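Local coordinates for protein putative cathepsin d (Ixodes ricinus, PDB 5N7Q) that probably cleaves proteins internally as a pepsin-like aspartic endopeptidase of the cathepsin D type, crystallised here with the inhibitor pepstatin A bound, at residues Leu150-Tyr159 against Glu171-His181; Thr192-His200 against Phe326-Phe335. One frame throughout, in Å; residues are numbered along the deposited sequence.

How the contacts relate
Contact 1 and the 326-335 side of contact 2 lie in the interdomain beta-sheet typical of pepsin-like proteases, and contact 2 packs segment 192-200, which leads into strand 198-206, against it. They share a border: strand 155-160 pairs with strand 322-327, where Phe326 N lies 2.8 Å from Phe156 O, a probable hydrogen bond. Their centres are about 15 Å apart. Both are largely buried, but built differently. Contact 1 joins the two strands of a hairpin, so paired backbone bonds dominate and side chains add to them. Contact 2 brings together segments 126 residues apart without strand pairing; aromatic rings fill its interior and a single salt bridge, Lys194 to Asp331, closes its outer end.

Contact 1 of 2, residues Leu150-Tyr159 against Glu171-His181; sequences LGEQNVFSVY and EVLFGGIDHDH
Tyr159 turns its CG anti to the backbone N (chi1 165°), while His181 sets its CG anti to its own carbonyl carbon; together these rotations lay the two rings over each other in an offset stack. Their planes differ by only 10° and their centroids are 4.5 Å apart, with Tyr159 CB also over the imidazole face as a CH-pi contact. On the same sheet face, Ser157 OG donates to Gly176 O at 2.8 Å.

Beneath these groups, strands 155-160 and 170-174 form an antiparallel hairpin of the interdomain sheet, with strand 322-327 beside the first and strand 6-13 beside the second. Ser157 with Leu173 and Tyr159 with Glu171 are hydrogen-bonded pairs, and the bond from Leu173 N to Ser157 O is almost straight (178° at the hydrogen). A type II turn from Leu173 to Gly176 overlaps the strand's end, and Gly175 N bonds Val155 O at 2.7 Å. On the opposite face Phe156 CB touches Phe174 CD1 at 4.0 Å. The Phe156 ring meets Phe141 edge-to-face and lies nearly parallel to that of Phe326; its side chain is about 9 Å from that of Asp36, a predicted active-site residue.

A water donates to both Ser157 O and Glu171 OE2. Ser157 O thus accepts from Leu173 N and the water; the nearby Glu171 carboxylate, weakly bonded by His181 NE2, might slightly favour a protonated imidazole.

Contact 2 of 2, residues Thr192-His200 against Phe326-Phe335; sequences TAKGYWQFH and FDRDQDRVGF
Phe326, on strand 322-327 of the interdomain sheet of the pepsin fold, points its ring edge at the face of Trp197, which comes from the segment leading into strand 198-206 and packs against that sheet. CD2 of Phe326 comes within 3.5 Å of Trp197 CD2, the planes of the phenyl and the five-membered ring stand at 79°, and Phe326 CB lies over the six-membered ring as a CH-pi contact. The connection between strands 322-327 and 332-337 carries a G1 beta bulge, in which Asp331 and Arg332 both face Asp327; Asp327 OD2 takes a salt bridge from Arg332 NE. Arg328, bent at chi2, brings CD to 3.5 Å from Trp197 CH2, while its guanidinium pairs with Asp142. Asp331 receives Lys194 NZ on OD2, the ammonium standing 37° out of the carboxylate plane, and Tyr129 OH bonds its OD1. Val333 CG2 reaches Trp197 CE3 and also touches the Phe199 ring. The six-membered ring thus meets side-chain carbons together with Asp327 N and Arg332 O, while NE1 is bonded to Leu127 O. Last, Phe335 directs an edge at the face of Phe199 in an offset edge-to-face pair, planes at 66°, and its CZ stops 3.8 Å from Phe199 CZ.

Contact 1 of 2, residues Leu150-Tyr159 against Glu171-His181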
loop_
_atom_site.group_PDB
_atom_site.type_symbol
_atom_site.label_atom_id
_atom_site.label_comp_id
_atom_site.label_asym_id
_atom_site.label_seq_id
_atom_site.Cartn_x
_atom_site.Cartn_y
_atom_site.Cartn_z
ATOM N N LEU A 150 -16.595 -9.966 -10.003
ATOM C CA LEU A 150 -17.124 -9.382 -8.763
ATOM C C LEU A 150 -18.640 -9.219 -8.789
ATOM O O LEU A 150 -19.229 -8.620 -7.876
ATOM C CB LEU A 150 -16.495 -8.011 -8.495
ATOM C CG LEU A 150 -14.969 -7.881 -8.354
ATOM C CD1 LEU A 150 -14.338 -9.114 -7.731
ATOM C CD2 LEU A 150 -14.272 -7.527 -9.652
ATOM N N GLY A 151 -19.302 -9.740 -9.809
ATOM C CA GLY A 151 -20.725 -9.506 -9.909
ATOM C C GLY A 151 -20.987 -8.030 -10.061
ATOM O O GLY A 151 -20.376 -7.367 -10.919
ATOM N N GLU A 152 -21.870 -7.510 -9.214
ATOM C CA GLU A 152 -22.227 -6.095 -9.188
ATOM C C GLU A 152 -21.566 -5.275 -8.078
ATOM O O GLU A 152 -21.954 -4.126 -7.841
ATOM C CB GLU A 152 -23.738 -5.964 -9.058
ATOM C CG GLU A 152 -24.499 -6.635 -10.177
ATOM C CD GLU A 152 -24.349 -5.875 -11.460
ATOM O OE1 GLU A 152 -24.628 -4.653 -11.451
ATOM O OE2 GLU A 152 -23.938 -6.489 -12.469
ATOM N N GLN A 153 -20.578 -5.858 -7.398
ATOM C CA GLN A 153 -19.937 -5.217 -6.262
ATOM C C GLN A 153 -18.459 -5.002 -6.585
ATOM O O GLN A 153 -17.588 -5.750 -6.120
ATOM C CB GLN A 153 -20.168 -6.075 -5.013
ATOM C CG GLN A 153 -19.531 -5.600 -3.709
ATOM C CD GLN A 153 -19.953 -4.203 -3.264
ATOM O OE1 GLN A 153 -20.160 -3.307 -4.083
ATOM N NE2 GLN A 153 -20.050 -3.997 -1.947
ATOM N N ASN A 154 -18.184 -3.962 -7.369
ATOM C CA ASN A 154 -16.842 -3.690 -7.876
ATOM C C ASN A 154 -16.063 -2.811 -6.892
ATOM O O ASN A 154 -15.715 -1.663 -7.171
ATOM C CB ASN A 154 -16.874 -3.090 -9.275
ATOM C CG ASN A 154 -17.506 -4.020 -10.272
ATOM O OD1 ASN A 154 -17.012 -5.128 -10.507
ATOM N ND2 ASN A 154 -18.636 -3.606 -10.835
ATOM N N VAL A 155 -15.818 -3.403 -5.733
ATOM C CA VAL A 155 -15.021 -2.803 -4.667
ATOM C C VAL A 155 -14.058 -3.838 -4.140
ATOM O O VAL A 155 -14.244 -5.033 -4.329
ATOM C CB VAL A 155 -15.911 -2.302 -3.486
ATOM C CG1 VAL A 155 -17.099 -1.491 -3.990
ATOM C CG2 VAL A 155 -16.325 -3.438 -2.553
ATOM N N PHE A 156 -12.994 -3.365 -3.487
ATOM C CA PHE A 156 -12.166 -4.239 -2.671
ATOM C C PHE A 156 -11.886 -3.531 -1.362
ATOM O O PHE A 156 -11.807 -2.303 -1.309
ATOM C CB PHE A 156 -10.886 -4.702 -3.384
ATOM C CG PHE A 156 -9.968 -3.603 -3.823
ATOM C CD1 PHE A 156 -8.993 -3.107 -2.960
ATOM C CD2 PHE A 156 -10.085 -3.013 -5.085
ATOM C CE1 PHE A 156 -8.152 -2.085 -3.356
ATOM C CE2 PHE A 156 -9.223 -1.987 -5.483
ATOM C CZ PHE A 156 -8.262 -1.522 -4.599
ATOM N N SER A 157 -11.819 -4.318 -0.301
ATOM C CA SER A 157 -11.686 -3.785 1.044
ATOM C C SER A 157 -10.476 -4.375 1.769
ATOM O O SER A 157 -10.240 -5.580 1.686
ATOM C CB SER A 157 -12.931 -4.091 1.852
ATOM O OG SER A 157 -14.078 -3.550 1.224
ATOM N N VAL A 158 -9.705 -3.528 2.450
ATOM C CA VAL A 158 -8.419 -3.916 3.009
ATOM C C VAL A 158 -8.371 -3.802 4.541
ATOM O O VAL A 158 -8.652 -2.767 5.110
ATOM C CB VAL A 158 -7.272 -3.077 2.396
ATOM C CG1 VAL A 158 -5.943 -3.524 2.993
ATOM C CG2 VAL A 158 -7.268 -3.149 0.864
ATOM N N TYR A 159 -8.073 -4.930 5.173
ATOM C CA TYR A 159 -7.768 -5.033 6.582
ATOM C C TYR A 159 -6.272 -5.272 6.739
ATOM O O TYR A 159 -5.748 -6.230 6.143
ATOM C CB TYR A 159 -8.558 -6.213 7.194
ATOM C CG TYR A 159 -8.058 -6.637 8.549
ATOM C CD1 TYR A 159 -8.047 -5.749 9.615
ATOM C CD2 TYR A 159 -7.542 -7.916 8.754
ATOM C CE1 TYR A 159 -7.530 -6.105 10.846
ATOM C CE2 TYR A 159 -7.060 -8.303 9.997
ATOM C CZ TYR A 159 -7.058 -7.395 11.038
ATOM O OH TYR A 159 -6.541 -7.762 12.269
ATOM N N GLU A 171 -5.992 -8.816 5.088
ATOM C CA GLU A 171 -6.809 -9.352 4.009
ATOM C C GLU A 171 -7.076 -8.284 2.990
ATOM O O GLU A 171 -7.404 -7.170 3.359
ATOM C CB GLU A 171 -8.140 -9.865 4.551
ATOM C CG GLU A 171 -9.133 -10.309 3.493
ATOM C CD GLU A 171 -10.427 -10.802 4.098
ATOM O OE1 GLU A 171 -10.454 -12.014 4.387
ATOM O OE2 GLU A 171 -11.357 -9.997 4.353
ATOM N N VAL A 172 -6.998 -8.648 1.714
ATOM C CA VAL A 172 -7.652 -7.860 0.668
ATOM C C VAL A 172 -8.877 -8.646 0.225
ATOM O O VAL A 172 -8.723 -9.760 -0.261
ATOM C CB VAL A 172 -6.733 -7.559 -0.533
ATOM C CG1 VAL A 172 -7.477 -6.675 -1.512
ATOM C CG2 VAL A 172 -5.428 -6.877 -0.110
ATOM N N LEU A 173 -10.068 -8.088 0.418
ATOM C CA LEU A 173 -11.301 -8.756 0.012
ATOM C C LEU A 173 -11.751 -8.212 -1.319
ATOM O O LEU A 173 -12.224 -7.076 -1.417
ATOM C CB LEU A 173 -12.381 -8.575 1.067
ATOM C CG LEU A 173 -13.716 -9.264 0.768
ATOM C CD1 LEU A 173 -13.542 -10.763 0.714
ATOM C CD2 LEU A 173 -14.693 -8.919 1.873
ATOM N N PHE A 174 -11.613 -9.024 -2.356
ATOM C CA PHE A 174 -12.038 -8.614 -3.694
ATOM C C PHE A 174 -13.534 -8.846 -3.904
ATOM O O PHE A 174 -13.988 -9.986 -3.819
ATOM C CB PHE A 174 -11.216 -9.356 -4.756
ATOM C CG PHE A 174 -9.767 -8.940 -4.778
ATOM C CD1 PHE A 174 -9.386 -7.803 -5.464
ATOM C CD2 PHE A 174 -8.801 -9.631 -4.077
ATOM C CE1 PHE A 174 -8.066 -7.376 -5.458
ATOM C CE2 PHE A 174 -7.473 -9.218 -4.082
ATOM C CZ PHE A 174 -7.111 -8.101 -4.783
ATOM N N GLY A 175 -14.285 -7.774 -4.159
ATOM C CA GLY A 175 -15.717 -7.916 -4.428
ATOM C C GLY A 175 -16.595 -7.902 -3.198
ATOM O O GLY A 175 -17.728 -8.349 -3.225
ATOM N N GLY A 176 -16.100 -7.349 -2.101
ATOM C CA GLY A 176 -16.939 -7.243 -0.918
ATOM C C GLY A 176 -16.391 -6.319 0.148
ATOM O O GLY A 176 -15.224 -5.870 0.066
ATOM N N ILE A 177 -17.240 -6.045 1.140
ATOM C CA ILE A 177 -16.896 -5.271 2.348
ATOM C C ILE A 177 -17.303 -6.137 3.523
ATOM O O ILE A 177 -18.465 -6.487 3.614
ATOM C CB ILE A 177 -17.693 -3.939 2.428
ATOM C CG1 ILE A 177 -17.575 -3.107 1.146
ATOM C CG2 ILE A 177 -17.252 -3.148 3.652
ATOM C CD1 ILE A 177 -18.508 -1.899 1.089
ATOM N N ASP A 178 -16.364 -6.475 4.415
ATOM C CA ASP A 178 -16.645 -7.406 5.520
ATOM C C ASP A 178 -16.852 -6.586 6.786
ATOM O O ASP A 178 -15.886 -6.063 7.359
ATOM C CB ASP A 178 -15.482 -8.371 5.685
ATOM C CG ASP A 178 -15.754 -9.476 6.664
ATOM O OD1 ASP A 178 -16.769 -9.458 7.386
ATOM O OD2 ASP A 178 -14.938 -10.412 6.695
ATOM N N HIS A 179 -18.099 -6.517 7.262
ATOM C CA HIS A 179 -18.407 -5.791 8.493
ATOM C C HIS A 179 -17.799 -6.497 9.718
ATOM O O HIS A 179 -17.709 -5.884 10.767
ATOM C CB HIS A 179 -19.929 -5.597 8.651
ATOM C CG HIS A 179 -20.329 -4.401 9.471
ATOM N ND1 HIS A 179 -19.637 -3.983 10.589
ATOM C CD2 HIS A 179 -21.343 -3.518 9.312
ATOM C CE1 HIS A 179 -20.234 -2.921 11.103
ATOM N NE2 HIS A 179 -21.268 -2.616 10.340
ATOM N N ASP A 180 -17.305 -7.736 9.599
ATOM C CA ASP A 180 -16.574 -8.324 10.703
ATOM C C ASP A 180 -15.171 -7.743 10.854
ATOM O O ASP A 180 -14.494 -8.055 11.829
ATOM C CB ASP A 180 -16.616 -9.850 10.640
ATOM C CG ASP A 180 -18.026 -10.413 10.907
ATOM O OD1 ASP A 180 -18.770 -9.770 11.705
ATOM O OD2 ASP A 180 -18.374 -11.455 10.283
ATOM N N HIS A 181 -14.732 -6.888 9.925
ATOM C CA HIS A 181 -13.494 -6.144 10.100
ATOM C C HIS A 181 -13.659 -4.703 10.504
ATOM O O HIS A 181 -12.646 -3.998 10.609
ATOM C CB HIS A 181 -12.647 -6.171 8.818
ATOM C CG HIS A 181 -12.041 -7.501 8.533
ATOM N ND1 HIS A 181 -11.302 -8.193 9.465
ATOM C CD2 HIS A 181 -12.032 -8.248 7.407
ATOM C CE1 HIS A 181 -10.888 -9.334 8.927
ATOM N NE2 HIS A 181 -11.319 -9.384 7.683
HETATM O O HOH W 1 -11.277 -7.216 4.100
#

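Contact 2 of 2, residues Thr192-His200 against Phe326-Phe335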
loop_
_atom_site.group_PDB
_atom_site.type_symbol
_atom_site.label_atom_id
_atom_site.label_comp_id
_atom_site.label_asym_id
_atom_site.label_seq_id
_atom_site.Cartn_x
_atom_site.Cartn_y
_atom_site.Cartn_z
ATOM N N THR A 192 -10.907 12.355 -6.111
ATOM C CA THR A 192 -10.694 13.562 -6.904
ATOM C C THR A 192 -10.037 13.133 -8.223
ATOM O O THR A 192 -10.735 12.705 -9.140
ATOM C CB THR A 192 -9.859 14.578 -6.114
ATOM O OG1 THR A 192 -8.660 13.952 -5.616
ATOM C CG2 THR A 192 -10.661 15.113 -4.943
ATOM N N ALA A 193 -8.719 13.207 -8.319
ATOM C CA ALA A 193 -7.983 12.813 -9.518
ATOM C C ALA A 193 -7.850 11.291 -9.535
ATOM O O ALA A 193 -7.249 10.699 -8.635
ATOM C CB ALA A 193 -6.618 13.465 -9.518
ATOM N N LYS A 194 -8.399 10.663 -10.575
ATOM C CA LYS A 194 -8.377 9.201 -10.713
ATOM C C LYS A 194 -7.028 8.712 -11.252
ATOM O O LYS A 194 -6.746 8.806 -12.449
ATOM C CB LYS A 194 -9.543 8.727 -11.569
ATOM C CG LYS A 194 -10.892 8.899 -10.873
ATOM C CD LYS A 194 -12.060 8.758 -11.852
ATOM C CE LYS A 194 -12.053 7.432 -12.558
ATOM N NZ LYS A 194 -13.354 7.127 -13.257
ATOM N N GLY A 195 -6.182 8.215 -10.345
ATOM C CA GLY A 195 -4.840 7.733 -10.704
ATOM C C GLY A 195 -4.383 6.914 -9.523
ATOM O O GLY A 195 -4.572 5.681 -9.473
ATOM N N TYR A 196 -3.855 7.623 -8.523
ATOM C CA TYR A 196 -3.901 7.106 -7.173
ATOM C C TYR A 196 -5.354 7.116 -6.699
ATOM O O TYR A 196 -6.245 7.710 -7.336
ATOM C CB TYR A 196 -3.056 7.946 -6.217
ATOM C CG TYR A 196 -1.603 8.164 -6.621
ATOM C CD1 TYR A 196 -0.729 7.104 -6.778
ATOM C CD2 TYR A 196 -1.086 9.454 -6.742
ATOM C CE1 TYR A 196 0.597 7.302 -7.134
ATOM C CE2 TYR A 196 0.249 9.677 -7.070
ATOM C CZ TYR A 196 1.086 8.588 -7.266
ATOM O OH TYR A 196 2.419 8.818 -7.605
ATOM N N TRP A 197 -5.581 6.477 -5.572
ATOM C CA TRP A 197 -6.835 6.599 -4.842
ATOM C C TRP A 197 -6.782 7.879 -4.015
ATOM O O TRP A 197 -6.409 7.866 -2.845
ATOM C CB TRP A 197 -7.065 5.364 -3.982
ATOM C CG TRP A 197 -7.473 4.177 -4.801
ATOM C CD1 TRP A 197 -6.657 3.198 -5.330
ATOM C CD2 TRP A 197 -8.815 3.819 -5.164
ATOM N NE1 TRP A 197 -7.428 2.272 -5.998
ATOM C CE2 TRP A 197 -8.745 2.623 -5.886
ATOM C CE3 TRP A 197 -10.072 4.392 -4.913
ATOM C CZ2 TRP A 197 -9.882 1.988 -6.377
ATOM C CZ3 TRP A 197 -11.181 3.789 -5.394
ATOM C CH2 TRP A 197 -11.088 2.562 -6.104
ATOM N N GLN A 198 -7.037 9.001 -4.692
ATOM C CA GLN A 198 -6.760 10.347 -4.192
ATOM C C GLN A 198 -8.046 11.070 -3.803
ATOM O O GLN A 198 -9.080 10.899 -4.467
ATOM C CB GLN A 198 -6.014 11.133 -5.264
ATOM C CG GLN A 198 -5.447 12.480 -4.822
ATOM C CD GLN A 198 -4.514 13.076 -5.845
ATOM O OE1 GLN A 198 -3.734 12.361 -6.499
ATOM N NE2 GLN A 198 -4.584 14.383 -6.006
ATOM N N PHE A 199 -7.973 11.871 -2.755
ATOM C CA PHE A 199 -9.147 12.579 -2.220
ATOM C C PHE A 199 -8.717 13.781 -1.403
ATOM O O PHE A 199 -7.538 13.951 -1.102
ATOM C CB PHE A 199 -10.011 11.620 -1.367
ATOM C CG PHE A 199 -9.217 10.863 -0.352
ATOM C CD1 PHE A 199 -8.984 11.397 0.909
ATOM C CD2 PHE A 199 -8.635 9.641 -0.671
ATOM C CE1 PHE A 199 -8.213 10.710 1.839
ATOM C CE2 PHE A 199 -7.875 8.959 0.258
ATOM C CZ PHE A 199 -7.650 9.492 1.509
ATOM N N HIS A 200 -9.713 14.583 -1.045
ATOM C CA HIS A 200 -9.496 15.790 -0.238
ATOM C C HIS A 200 -9.588 15.491 1.252
ATOM O O HIS A 200 -10.474 14.771 1.732
ATOM C CB HIS A 200 -10.536 16.836 -0.640
ATOM C CG HIS A 200 -10.406 18.134 0.094
ATOM N ND1 HIS A 200 -9.409 19.038 -0.175
ATOM C CD2 HIS A 200 -11.155 18.679 1.081
ATOM C CE1 HIS A 200 -9.541 20.084 0.618
ATOM N NE2 HIS A 200 -10.578 19.880 1.402
ATOM N N PHE A 326 -12.206 0.471 -1.181
ATOM C CA PHE A 326 -11.799 1.080 -2.443
ATOM C C PHE A 326 -12.908 0.731 -3.457
ATOM O O PHE A 326 -13.024 -0.415 -3.887
ATOM C CB PHE A 326 -10.453 0.519 -2.876
ATOM C CG PHE A 326 -9.326 0.840 -1.946
ATOM C CD1 PHE A 326 -9.077 0.036 -0.820
ATOM C CD2 PHE A 326 -8.499 1.910 -2.212
ATOM C CE1 PHE A 326 -8.025 0.354 0.039
ATOM C CE2 PHE A 326 -7.450 2.224 -1.356
ATOM C CZ PHE A 326 -7.206 1.426 -0.243
ATOM N N ASP A 327 -13.717 1.725 -3.815
ATOM C CA ASP A 327 -14.964 1.511 -4.566
ATOM C C ASP A 327 -14.846 2.069 -5.977
ATOM O O ASP A 327 -14.846 3.291 -6.167
ATOM C CB ASP A 327 -16.100 2.168 -3.760
ATOM C CG ASP A 327 -17.478 2.056 -4.396
ATOM O OD1 ASP A 327 -17.570 1.802 -5.611
ATOM O OD2 ASP A 327 -18.457 2.242 -3.607
ATOM N N ARG A 328 -14.782 1.166 -6.955
ATOM C CA ARG A 328 -14.670 1.552 -8.361
ATOM C C ARG A 328 -16.034 1.770 -8.986
ATOM O O ARG A 328 -16.116 2.385 -10.050
ATOM C CB ARG A 328 -13.892 0.504 -9.198
ATOM C CG ARG A 328 -12.404 0.494 -8.873
ATOM C CD ARG A 328 -11.658 1.709 -9.442
ATOM N NE ARG A 328 -11.759 1.727 -10.903
ATOM C CZ ARG A 328 -10.942 1.082 -11.734
ATOM N NH1 ARG A 328 -9.937 0.359 -11.260
ATOM N NH2 ARG A 328 -11.164 1.105 -13.049
ATOM N N ASP A 329 -17.125 1.328 -8.357
ATOM C CA ASP A 329 -18.470 1.619 -8.914
ATOM C C ASP A 329 -18.819 3.097 -8.770
ATOM O O ASP A 329 -19.436 3.700 -9.646
ATOM C CB ASP A 329 -19.526 0.775 -8.211
ATOM C CG ASP A 329 -19.521 -0.662 -8.704
ATOM O OD1 ASP A 329 -19.358 -0.849 -9.938
ATOM O OD2 ASP A 329 -19.692 -1.567 -7.861
ATOM N N GLN A 330 -18.400 3.690 -7.658
ATOM C CA GLN A 330 -18.730 5.090 -7.369
ATOM C C GLN A 330 -17.509 6.012 -7.255
ATOM O O GLN A 330 -17.680 7.206 -7.016
ATOM C CB GLN A 330 -19.559 5.204 -6.101
ATOM C CG GLN A 330 -20.862 4.434 -6.172
ATOM C CD GLN A 330 -21.823 4.834 -5.088
ATOM O OE1 GLN A 330 -22.144 6.020 -4.933
ATOM N NE2 GLN A 330 -22.310 3.862 -4.343
ATOM N N ASP A 331 -16.307 5.487 -7.500
ATOM C CA ASP A 331 -15.059 6.248 -7.396
ATOM C C ASP A 331 -14.976 6.985 -6.045
ATOM O O ASP A 331 -14.979 8.210 -5.965
ATOM C CB ASP A 331 -14.931 7.238 -8.575
ATOM C CG ASP A 331 -14.568 6.536 -9.889
ATOM O OD1 ASP A 331 -13.821 5.528 -9.865
ATOM O OD2 ASP A 331 -15.046 6.958 -10.972
ATOM N N ARG A 332 -14.991 6.195 -4.989
ATOM C CA ARG A 332 -14.934 6.740 -3.631
ATOM C C ARG A 332 -14.130 5.780 -2.750
ATOM O O ARG A 332 -13.893 4.616 -3.089
ATOM C CB ARG A 332 -16.343 6.970 -3.091
ATOM C CG ARG A 332 -17.153 5.704 -2.886
ATOM C CD ARG A 332 -18.587 5.969 -2.516
ATOM N NE ARG A 332 -19.275 4.696 -2.303
ATOM C CZ ARG A 332 -20.398 4.535 -1.612
ATOM N NH1 ARG A 332 -21.028 5.577 -1.084
ATOM N NH2 ARG A 332 -20.916 3.321 -1.514
ATOM N N VAL A 333 -13.657 6.337 -1.645
ATOM C CA VAL A 333 -12.899 5.622 -0.620
ATOM C C VAL A 333 -13.705 5.690 0.655
ATOM O O VAL A 333 -14.188 6.771 1.016
ATOM C CB VAL A 333 -11.475 6.193 -0.418
ATOM C CG1 VAL A 333 -10.757 5.421 0.706
ATOM C CG2 VAL A 333 -10.651 6.143 -1.704
ATOM N N GLY A 334 -13.805 4.554 1.350
ATOM C CA GLY A 334 -14.532 4.477 2.613
ATOM C C GLY A 334 -13.544 4.137 3.733
ATOM O O GLY A 334 -12.642 3.294 3.539
ATOM N N PHE A 335 -13.766 4.724 4.924
ATOM C CA PHE A 335 -12.948 4.438 6.108
ATOM C C PHE A 335 -13.877 4.097 7.279
ATOM O O PHE A 335 -14.876 4.772 7.499
ATOM C CB PHE A 335 -12.053 5.609 6.524
ATOM C CG PHE A 335 -11.006 5.978 5.509
ATOM C CD1 PHE A 335 -9.947 5.118 5.221
ATOM C CD2 PHE A 335 -11.084 7.183 4.838
ATOM C CE1 PHE A 335 -8.979 5.475 4.289
ATOM C CE2 PHE A 335 -10.131 7.531 3.902
ATOM C CZ PHE A 335 -9.091 6.690 3.625
#